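Local coordinates for alpha-catenin-like protein hmp-1 (Caenorhabditis elegans, PDB 5XA5) that binds beta-catenin, cadherin and actin filaments at cell junctions and is required for cell migration and shape changes during embryonic body enclosure and elongation, at residues V146-A160 against M247-N259. Residues are numbered along the deposited sequence; the frame is centred on the assembly and turned at random.
Sequences VKVIVDKVDEVRETA and MHSALNALESVLN
Leu258 enters helix 146-160 as a knob into the hole formed by Val146, Ile149, Val150 and Val153. Its CD1 does most of the touching, 3.6 Å from Ile149 CG2, and the Ile149 and Leu258 side chains cross at about a right angle. Two and three turns before Leu258 on helix 247-258, Leu251 and Met247 continue the apolar seam. Leu251 splits its branches: CD2 lies 3.8 Å from Val156 CG1, while CD1 rests on the CA and CB of Arg157. Met247, bent at chi2, brings its CE to 3.8 Å from Ala160 CB.

Along one flank the contact turns polar. Arg157 leaves its helix with CG anti to the backbone N (chi1 -180°), and a bend at chi3 carries the guanidinium to helix 247-258. Arg157 NH2 donates to Asn252 OD1 over 3.1 Å; the acceptor lies 27° out of the guanidinium plane, although the donor sits in the carbonyl plane. Arg157 NH2 also forms a salt bridge with Glu255 OE1 at 3.2 Å, its hydrogen bond weak and bent.

In the second shell, Asp154 OD1 forms a salt bridge with Arg157 NH1, its carboxylate at the guanidinium edge, and water 2 joins Arg157 NE to Asn252 OD1. Water 1 lies between the Asp154 and Glu255 carboxylates, with Asp154 OD1 and Glu255 OE1 4.1 Å apart. Helix 200-229 meets Met247 and Leu254 in this N-terminal part of the vinculin-family protein. The antiparallel pair (172°, axes 9.9 Å apart) thus combines an apolar core with a charged margin, where Arg157 probably offsets the repulsion between the two acids.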
ATOM      1  N   VAL A 146      -3.094  -1.843   2.768  1.00 27.85           N
ATOM      2  CA  VAL A 146      -3.540  -3.152   3.236  1.00 25.69           C
ATOM      3  C   VAL A 146      -4.698  -2.977   4.223  1.00 30.01           C
ATOM      4  O   VAL A 146      -5.662  -3.749   4.191  1.00 28.45           O
ATOM      5  CB  VAL A 146      -2.391  -3.942   3.896  1.00 26.91           C
ATOM      6  CG1 VAL A 146      -2.939  -5.094   4.754  1.00 30.37           C
ATOM      7  CG2 VAL A 146      -1.445  -4.454   2.832  1.00 26.69           C
ATOM      8  N   LYS A 147      -4.616  -1.954   5.075  1.00 26.82           N
ATOM      9  CA  LYS A 147      -5.675  -1.697   6.054  1.00 25.64           C
ATOM     10  C   LYS A 147      -6.996  -1.421   5.362  1.00 30.02           C
ATOM     11  O   LYS A 147      -8.068  -1.760   5.877  1.00 28.26           O
ATOM     12  CB  LYS A 147      -5.310  -0.522   6.963  1.00 30.83           C
ATOM     13  CG  LYS A 147      -4.398  -0.897   8.112  1.00 41.24           C
ATOM     14  CD  LYS A 147      -4.288   0.228   9.128  1.00 48.95           C
ATOM     15  CE  LYS A 147      -3.638  -0.269  10.414  1.00 60.83           C
ATOM     16  NZ  LYS A 147      -3.427   0.829  11.394  1.00 65.93           N
ATOM     17  N   VAL A 148      -6.923  -0.783   4.201  1.00 28.70           N
ATOM     18  CA  VAL A 148      -8.119  -0.557   3.398  1.00 28.58           C
ATOM     19  C   VAL A 148      -8.747  -1.876   2.943  1.00 28.28           C
ATOM     20  O   VAL A 148      -9.972  -2.030   2.982  1.00 29.61           O
ATOM     21  CB  VAL A 148      -7.801   0.342   2.197  1.00 29.45           C
ATOM     22  CG1 VAL A 148      -8.965   0.398   1.219  1.00 29.01           C
ATOM     23  CG2 VAL A 148      -7.449   1.740   2.683  1.00 30.85           C
ATOM     24  N   ILE A 149      -7.926  -2.843   2.540  1.00 22.99           N
ATOM     25  CA  ILE A 149      -8.448  -4.140   2.151  1.00 21.62           C
ATOM     26  C   ILE A 149      -9.078  -4.824   3.359  1.00 23.18           C
ATOM     27  O   ILE A 149     -10.162  -5.404   3.255  1.00 24.63           O
ATOM     28  CB  ILE A 149      -7.364  -5.043   1.566  1.00 19.59           C
ATOM     29  CG1 ILE A 149      -6.688  -4.333   0.403  1.00 23.89           C
ATOM     30  CG2 ILE A 149      -7.987  -6.337   1.069  1.00 23.14           C
ATOM     31  CD1 ILE A 149      -5.628  -5.157  -0.267  1.00 24.63           C
ATOM     32  N   VAL A 150      -8.397  -4.749   4.499  1.00 23.46           N
ATOM     33  CA  VAL A 150      -8.909  -5.383   5.723  1.00 21.74           C
ATOM     34  C   VAL A 150     -10.255  -4.776   6.116  1.00 25.12           C
ATOM     35  O   VAL A 150     -11.159  -5.484   6.590  1.00 27.55           O
ATOM     36  CB  VAL A 150      -7.884  -5.265   6.884  1.00 26.16           C
ATOM     37  CG1 VAL A 150      -8.500  -5.700   8.200  1.00 32.43           C
ATOM     38  CG2 VAL A 150      -6.638  -6.104   6.565  1.00 27.07           C
ATOM     39  N   ASP A 151     -10.408  -3.475   5.898  1.00 25.89           N
ATOM     40  CA  ASP A 151     -11.672  -2.793   6.186  1.00 28.02           C
ATOM     41  C   ASP A 151     -12.798  -3.365   5.315  1.00 30.08           C
ATOM     42  O   ASP A 151     -13.942  -3.517   5.774  1.00 29.36           O
ATOM     43  CB  ASP A 151     -11.512  -1.281   5.963  1.00 35.82           C
ATOM     44  CG  ASP A 151     -12.689  -0.481   6.477  1.00 65.56           C
ATOM     45  OD1 ASP A 151     -13.541  -0.079   5.656  1.00 76.19           O
ATOM     46  OD2 ASP A 151     -12.754  -0.243   7.702  1.00 76.78           O
ATOM     47  N   LYS A 152     -12.462  -3.720   4.075  1.00 25.99           N
ATOM     48  CA  LYS A 152     -13.433  -4.328   3.161  1.00 22.19           C
ATOM     49  C   LYS A 152     -13.820  -5.737   3.621  1.00 24.81           C
ATOM     50  O   LYS A 152     -14.998  -6.112   3.562  1.00 23.90           O
ATOM     51  CB  LYS A 152     -12.884  -4.384   1.731  1.00 24.14           C
ATOM     52  CG  LYS A 152     -13.898  -4.847   0.720  1.00 33.48           C
ATOM     53  CD  LYS A 152     -15.011  -3.816   0.604  1.00 44.44           C
ATOM     54  CE  LYS A 152     -15.978  -4.152  -0.516  1.00 53.98           C
ATOM     55  NZ  LYS A 152     -16.699  -2.926  -0.981  1.00 61.07           N
ATOM     56  N   VAL A 153     -12.836  -6.509   4.086  1.00 24.61           N
ATOM     57  CA  VAL A 153     -13.118  -7.811   4.714  1.00 20.98           C
ATOM     58  C   VAL A 153     -14.078  -7.654   5.890  1.00 24.71           C
ATOM     59  O   VAL A 153     -15.009  -8.452   6.053  1.00 23.60           O
ATOM     60  CB  VAL A 153     -11.817  -8.483   5.209  1.00 22.20           C
ATOM     61  CG1 VAL A 153     -12.098  -9.821   5.941  1.00 23.22           C
ATOM     62  CG2 VAL A 153     -10.876  -8.695   4.046  1.00 21.28           C
ATOM     63  N   ASP A 154     -13.862  -6.634   6.717  1.00 22.39           N
ATOM     64  CA  ASP A 154     -14.725  -6.394   7.870  1.00 21.87           C
ATOM     65  C   ASP A 154     -16.156  -6.069   7.450  1.00 23.01           C
ATOM     66  O   ASP A 154     -17.120  -6.419   8.130  1.00 25.13           O
ATOM     67  CB  ASP A 154     -14.189  -5.229   8.710  1.00 36.93           C
ATOM     68  CG  ASP A 154     -12.873  -5.542   9.393  1.00 56.15           C
ATOM     69  OD1 ASP A 154     -12.563  -6.732   9.607  1.00 65.65           O
ATOM     70  OD2 ASP A 154     -12.149  -4.581   9.731  1.00 63.62           O
ATOM     71  N   GLU A 155     -16.280  -5.344   6.344  1.00 24.10           N
ATOM     72  CA  GLU A 155     -17.595  -4.979   5.833  1.00 23.74           C
ATOM     73  C   GLU A 155     -18.337  -6.239   5.391  1.00 22.09           C
ATOM     74  O   GLU A 155     -19.515  -6.405   5.699  1.00 23.48           O
ATOM     75  CB  GLU A 155     -17.452  -3.994   4.658  1.00 26.96           C
ATOM     76  CG  GLU A 155     -18.771  -3.486   4.102  1.00 37.70           C
ATOM     77  CD  GLU A 155     -18.572  -2.628   2.863  1.00 52.66           C
ATOM     78  OE1 GLU A 155     -17.868  -3.083   1.938  1.00 46.61           O
ATOM     79  OE2 GLU A 155     -19.107  -1.502   2.818  1.00 68.97           O
ATOM     80  N   VAL A 156     -17.641  -7.118   4.670  1.00 22.01           N
ATOM     81  CA  VAL A 156     -18.222  -8.407   4.258  1.00 19.89           C
ATOM     82  C   VAL A 156     -18.607  -9.209   5.500  1.00 22.01           C
ATOM     83  O   VAL A 156     -19.687  -9.796   5.583  1.00 21.55           O
ATOM     84  CB  VAL A 156     -17.252  -9.208   3.390  1.00 19.50           C
ATOM     85  CG1 VAL A 156     -17.733 -10.637   3.182  1.00 21.59           C
ATOM     86  CG2 VAL A 156     -17.092  -8.507   2.053  1.00 19.37           C
ATOM     87  N   ARG A 157     -17.730  -9.216   6.497  1.00 20.07           N
ATOM     88  CA  ARG A 157     -18.008  -9.962   7.723  1.00 19.82           C
ATOM     89  C   ARG A 157     -19.289  -9.483   8.406  1.00 22.40           C
ATOM     90  O   ARG A 157     -20.090 -10.290   8.872  1.00 23.37           O
ATOM     91  CB  ARG A 157     -16.815  -9.844   8.679  1.00 22.20           C
ATOM     92  CG  ARG A 157     -16.953 -10.576   9.995  1.00 23.80           C
ATOM     93  CD  ARG A 157     -15.760 -10.244  10.892  1.00 28.94           C
ATOM     94  NE  ARG A 157     -14.554 -10.968  10.468  1.00 29.18           N
ATOM     95  CZ  ARG A 157     -13.433 -10.415  10.020  1.00 35.12           C
ATOM     96  NH1 ARG A 157     -13.306  -9.093   9.917  1.00 35.58           N
ATOM     97  NH2 ARG A 157     -12.427 -11.202   9.678  1.00 29.40           N
ATOM     98  N   GLU A 158     -19.493  -8.166   8.455  1.00 21.21           N
ATOM     99  CA  GLU A 158     -20.676  -7.620   9.120  1.00 22.09           C
ATOM    100  C   GLU A 158     -21.954  -7.883   8.333  1.00 21.45           C
ATOM    101  O   GLU A 158     -23.008  -8.189   8.908  1.00 21.83           O
ATOM    102  CB  GLU A 158     -20.489  -6.117   9.367  1.00 24.38           C
ATOM    103  CG  GLU A 158     -21.727  -5.410   9.893  1.00 24.45           C
ATOM    104  CD  GLU A 158     -22.253  -5.988  11.231  1.00 25.16           C
ATOM    105  OE1 GLU A 158     -21.443  -6.594  11.969  1.00 29.36           O
ATOM    106  OE2 GLU A 158     -23.446  -5.797  11.567  1.00 26.58           O
ATOM    107  N   THR A 159     -21.881  -7.747   7.019  1.00 22.99           N
ATOM    108  CA  THR A 159     -23.042  -8.071   6.210  1.00 20.16           C
ATOM    109  C   THR A 159     -23.427  -9.538   6.371  1.00 22.69           C
ATOM    110  O   THR A 159     -24.611  -9.851   6.531  1.00 23.58           O
ATOM    111  CB  THR A 159     -22.786  -7.722   4.732  1.00 21.01           C
ATOM    112  OG1 THR A 159     -22.465  -6.329   4.638  1.00 25.77           O
ATOM    113  CG2 THR A 159     -24.037  -8.004   3.899  1.00 26.95           C
ATOM    114  N   ALA A 160     -22.436 -10.430   6.371  1.00 21.34           N
ATOM    115  CA  ALA A 160     -22.702 -11.854   6.606  1.00 20.36           C
ATOM    116  C   ALA A 160     -23.284 -12.083   7.987  1.00 25.17           C
ATOM    117  O   ALA A 160     -24.166 -12.933   8.168  1.00 22.57           O
ATOM    118  CB  ALA A 160     -21.448 -12.672   6.436  1.00 22.35           C
ATOM    119  N   MET A 247     -17.455 -19.682   6.719  1.00 26.93           N
ATOM    120  CA  MET A 247     -17.408 -18.289   6.284  1.00 32.22           C
ATOM    121  C   MET A 247     -16.456 -17.489   7.159  1.00 30.56           C
ATOM    122  O   MET A 247     -15.586 -16.754   6.669  1.00 27.79           O
ATOM    123  CB  MET A 247     -18.815 -17.684   6.335  1.00 36.38           C
ATOM    124  CG  MET A 247     -18.903 -16.251   5.878  1.00 40.35           C
ATOM    125  SD  MET A 247     -19.070 -16.203   4.088  1.00 36.29           S
ATOM    126  CE  MET A 247     -19.276 -14.431   3.834  1.00 36.24           C
ATOM    127  N   HIS A 248     -16.629 -17.641   8.466  1.00 32.02           N
ATOM    128  CA  HIS A 248     -15.804 -16.907   9.412  0.59 32.02           C
ATOM    129  C   HIS A 248     -14.336 -17.278   9.272  1.00 31.73           C
ATOM    130  O   HIS A 248     -13.469 -16.393   9.302  1.00 27.41           O
ATOM    131  CB  HIS A 248     -16.296 -17.146  10.836  0.59 27.73           C
ATOM    132  CG  HIS A 248     -17.624 -16.520  11.117  0.59 32.54           C
ATOM    133  ND1 HIS A 248     -18.578 -17.123  11.911  0.59 32.01           N
ATOM    134  CD2 HIS A 248     -18.163 -15.348  10.706  0.59 39.31           C
ATOM    135  CE1 HIS A 248     -19.645 -16.348  11.976  0.59 37.47           C
ATOM    136  NE2 HIS A 248     -19.418 -15.262  11.255  0.59 34.20           N
ATOM    137  N   SER A 249     -14.048 -18.561   9.076  1.00 27.27           N
ATOM    138  CA  SER A 249     -12.674 -19.002   8.876  0.61 29.67           C
ATOM    139  C   SER A 249     -12.035 -18.399   7.630  1.00 28.47           C
ATOM    140  O   SER A 249     -10.882 -17.998   7.661  1.00 25.12           O
ATOM    141  CB  SER A 249     -12.619 -20.525   8.801  0.61 30.35           C
ATOM    142  OG  SER A 249     -12.958 -21.076  10.057  0.61 29.41           O
ATOM    143  N   ALA A 250     -12.783 -18.330   6.533  1.00 26.30           N
ATOM    144  CA  ALA A 250     -12.237 -17.750   5.307  1.00 28.16           C
ATOM    145  C   ALA A 250     -11.910 -16.271   5.484  1.00 27.64           C
ATOM    146  O   ALA A 250     -10.875 -15.787   5.014  1.00 25.06           O
ATOM    147  CB  ALA A 250     -13.205 -17.927   4.147  1.00 25.92           C
ATOM    148  N   LEU A 251     -12.815 -15.544   6.132  1.00 25.95           N
ATOM    149  CA  LEU A 251     -12.610 -14.105   6.325  1.00 22.55           C
ATOM    150  C   LEU A 251     -11.424 -13.879   7.250  1.00 22.68           C
ATOM    151  O   LEU A 251     -10.581 -13.026   6.969  1.00 24.62           O
ATOM    152  CB  LEU A 251     -13.863 -13.446   6.891  1.00 23.67           C
ATOM    153  CG  LEU A 251     -15.050 -13.470   5.922  1.00 26.62           C
ATOM    154  CD1 LEU A 251     -16.336 -13.176   6.671  1.00 30.51           C
ATOM    155  CD2 LEU A 251     -14.855 -12.488   4.784  1.00 30.51           C
ATOM    156  N   ASN A 252     -11.353 -14.645   8.339  1.00 25.60           N
ATOM    157  CA  ASN A 252     -10.198 -14.561   9.229  1.00 22.62           C
ATOM    158  C   ASN A 252      -8.903 -14.912   8.508  1.00 27.68           C
ATOM    159  O   ASN A 252      -7.856 -14.323   8.777  1.00 28.96           O
ATOM    160  CB  ASN A 252     -10.373 -15.475  10.442  1.00 25.74           C
ATOM    161  CG  ASN A 252     -11.498 -15.028  11.328  1.00 32.39           C
ATOM    162  OD1 ASN A 252     -12.007 -13.920  11.184  1.00 32.56           O
ATOM    163  ND2 ASN A 252     -11.899 -15.886  12.257  1.00 42.32           N
ATOM    164  N   ALA A 253      -8.976 -15.884   7.605  1.00 25.18           N
ATOM    165  CA  ALA A 253      -7.797 -16.269   6.827  1.00 25.92           C
ATOM    166  C   ALA A 253      -7.316 -15.136   5.915  1.00 26.00           C
ATOM    167  O   ALA A 253      -6.106 -14.871   5.832  1.00 26.06           O
ATOM    168  CB  ALA A 253      -8.093 -17.529   6.022  1.00 27.96           C
ATOM    169  N   LEU A 254      -8.245 -14.461   5.237  1.00 25.13           N
ATOM    170  CA  LEU A 254      -7.882 -13.313   4.411  1.00 24.47           C
ATOM    171  C   LEU A 254      -7.186 -12.256   5.248  1.00 27.26           C
ATOM    172  O   LEU A 254      -6.137 -11.739   4.871  1.00 26.51           O
ATOM    173  CB  LEU A 254      -9.111 -12.695   3.734  1.00 23.64           C
ATOM    174  CG  LEU A 254      -9.765 -13.462   2.582  1.00 28.74           C
ATOM    175  CD1 LEU A 254     -11.117 -12.852   2.210  1.00 30.21           C
ATOM    176  CD2 LEU A 254      -8.885 -13.494   1.364  1.00 25.79           C
ATOM    177  N   GLU A 255      -7.780 -11.916   6.386  1.00 25.32           N
ATOM    178  CA  GLU A 255      -7.196 -10.891   7.246  1.00 23.46           C
ATOM    179  C   GLU A 255      -5.819 -11.303   7.767  1.00 29.02           C
ATOM    180  O   GLU A 255      -4.891 -10.501   7.753  1.00 30.11           O
ATOM    181  CB  GLU A 255      -8.129 -10.594   8.426  1.00 28.09           C
ATOM    182  CG  GLU A 255      -7.652  -9.455   9.324  1.00 36.41           C
ATOM    183  CD  GLU A 255      -8.719  -8.992  10.311  1.00 41.71           C
ATOM    184  OE1 GLU A 255      -9.780  -9.648  10.405  1.00 44.32           O
ATOM    185  OE2 GLU A 255      -8.493  -7.969  10.996  1.00 47.68           O
ATOM    186  N   SER A 256      -5.706 -12.543   8.243  1.00 26.06           N
ATOM    187  CA  SER A 256      -4.425 -13.080   8.699  1.00 28.95           C
ATOM    188  C   SER A 256      -3.329 -12.944   7.646  1.00 31.90           C
ATOM    189  O   SER A 256      -2.252 -12.424   7.928  1.00 31.84           O
ATOM    190  CB  SER A 256      -4.567 -14.557   9.081  1.00 32.51           C
ATOM    191  OG  SER A 256      -5.260 -14.702  10.308  1.00 40.42           O
ATOM    192  N   VAL A 257      -3.599 -13.415   6.433  1.00 25.71           N
ATOM    193  CA  VAL A 257      -2.587 -13.370   5.372  1.00 25.85           C
ATOM    194  C   VAL A 257      -2.273 -11.940   4.947  1.00 26.29           C
ATOM    195  O   VAL A 257      -1.115 -11.606   4.712  1.00 28.57           O
ATOM    196  CB  VAL A 257      -3.034 -14.194   4.132  1.00 28.49           C
ATOM    197  CG1 VAL A 257      -2.046 -14.044   2.982  1.00 31.09           C
ATOM    198  CG2 VAL A 257      -3.173 -15.655   4.499  1.00 28.95           C
ATOM    199  N   LEU A 258      -3.296 -11.094   4.829  1.00 26.44           N
ATOM    200  CA  LEU A 258      -3.040  -9.687   4.479  1.00 29.16           C
ATOM    201  C   LEU A 258      -2.074  -9.059   5.481  1.00 28.65           C
ATOM    202  O   LEU A 258      -1.231  -8.238   5.111  1.00 31.58           O
ATOM    203  CB  LEU A 258      -4.343  -8.887   4.431  1.00 25.33           C
ATOM    204  CG  LEU A 258      -5.276  -9.153   3.245  1.00 26.29           C
ATOM    205  CD1 LEU A 258      -6.660  -8.551   3.520  1.00 27.41           C
ATOM    206  CD2 LEU A 258      -4.678  -8.592   1.954  1.00 29.13           C
ATOM    207  N   ASN A 259      -2.198  -9.461   6.745  1.00 30.10           N
ATOM    208  CA  ASN A 259      -1.299  -8.999   7.807  1.00 30.43           C
ATOM    209  C   ASN A 259       0.010  -9.777   7.910  1.00 31.43           C
ATOM    210  O   ASN A 259       0.787  -9.571   8.847  1.00 38.78           O
ATOM    211  CB  ASN A 259      -2.021  -9.051   9.157  1.00 29.26           C
ATOM    212  CG  ASN A 259      -3.045  -7.954   9.305  1.00 37.09           C
ATOM    213  OD1 ASN A 259      -2.873  -6.859   8.770  1.00 35.71           O
ATOM    214  ND2 ASN A 259      -4.117  -8.234  10.043  1.00 32.42           N
TER
HETATM  215  O   HOH W   1     -10.451  -6.172  11.336  1.00 46.28           O
HETATM  216  O   HOH W   2     -14.881 -13.899  10.470  1.00 36.53           O
HETATM  217  O   HOH W   3     -19.866 -12.652  10.315  1.00 41.46           O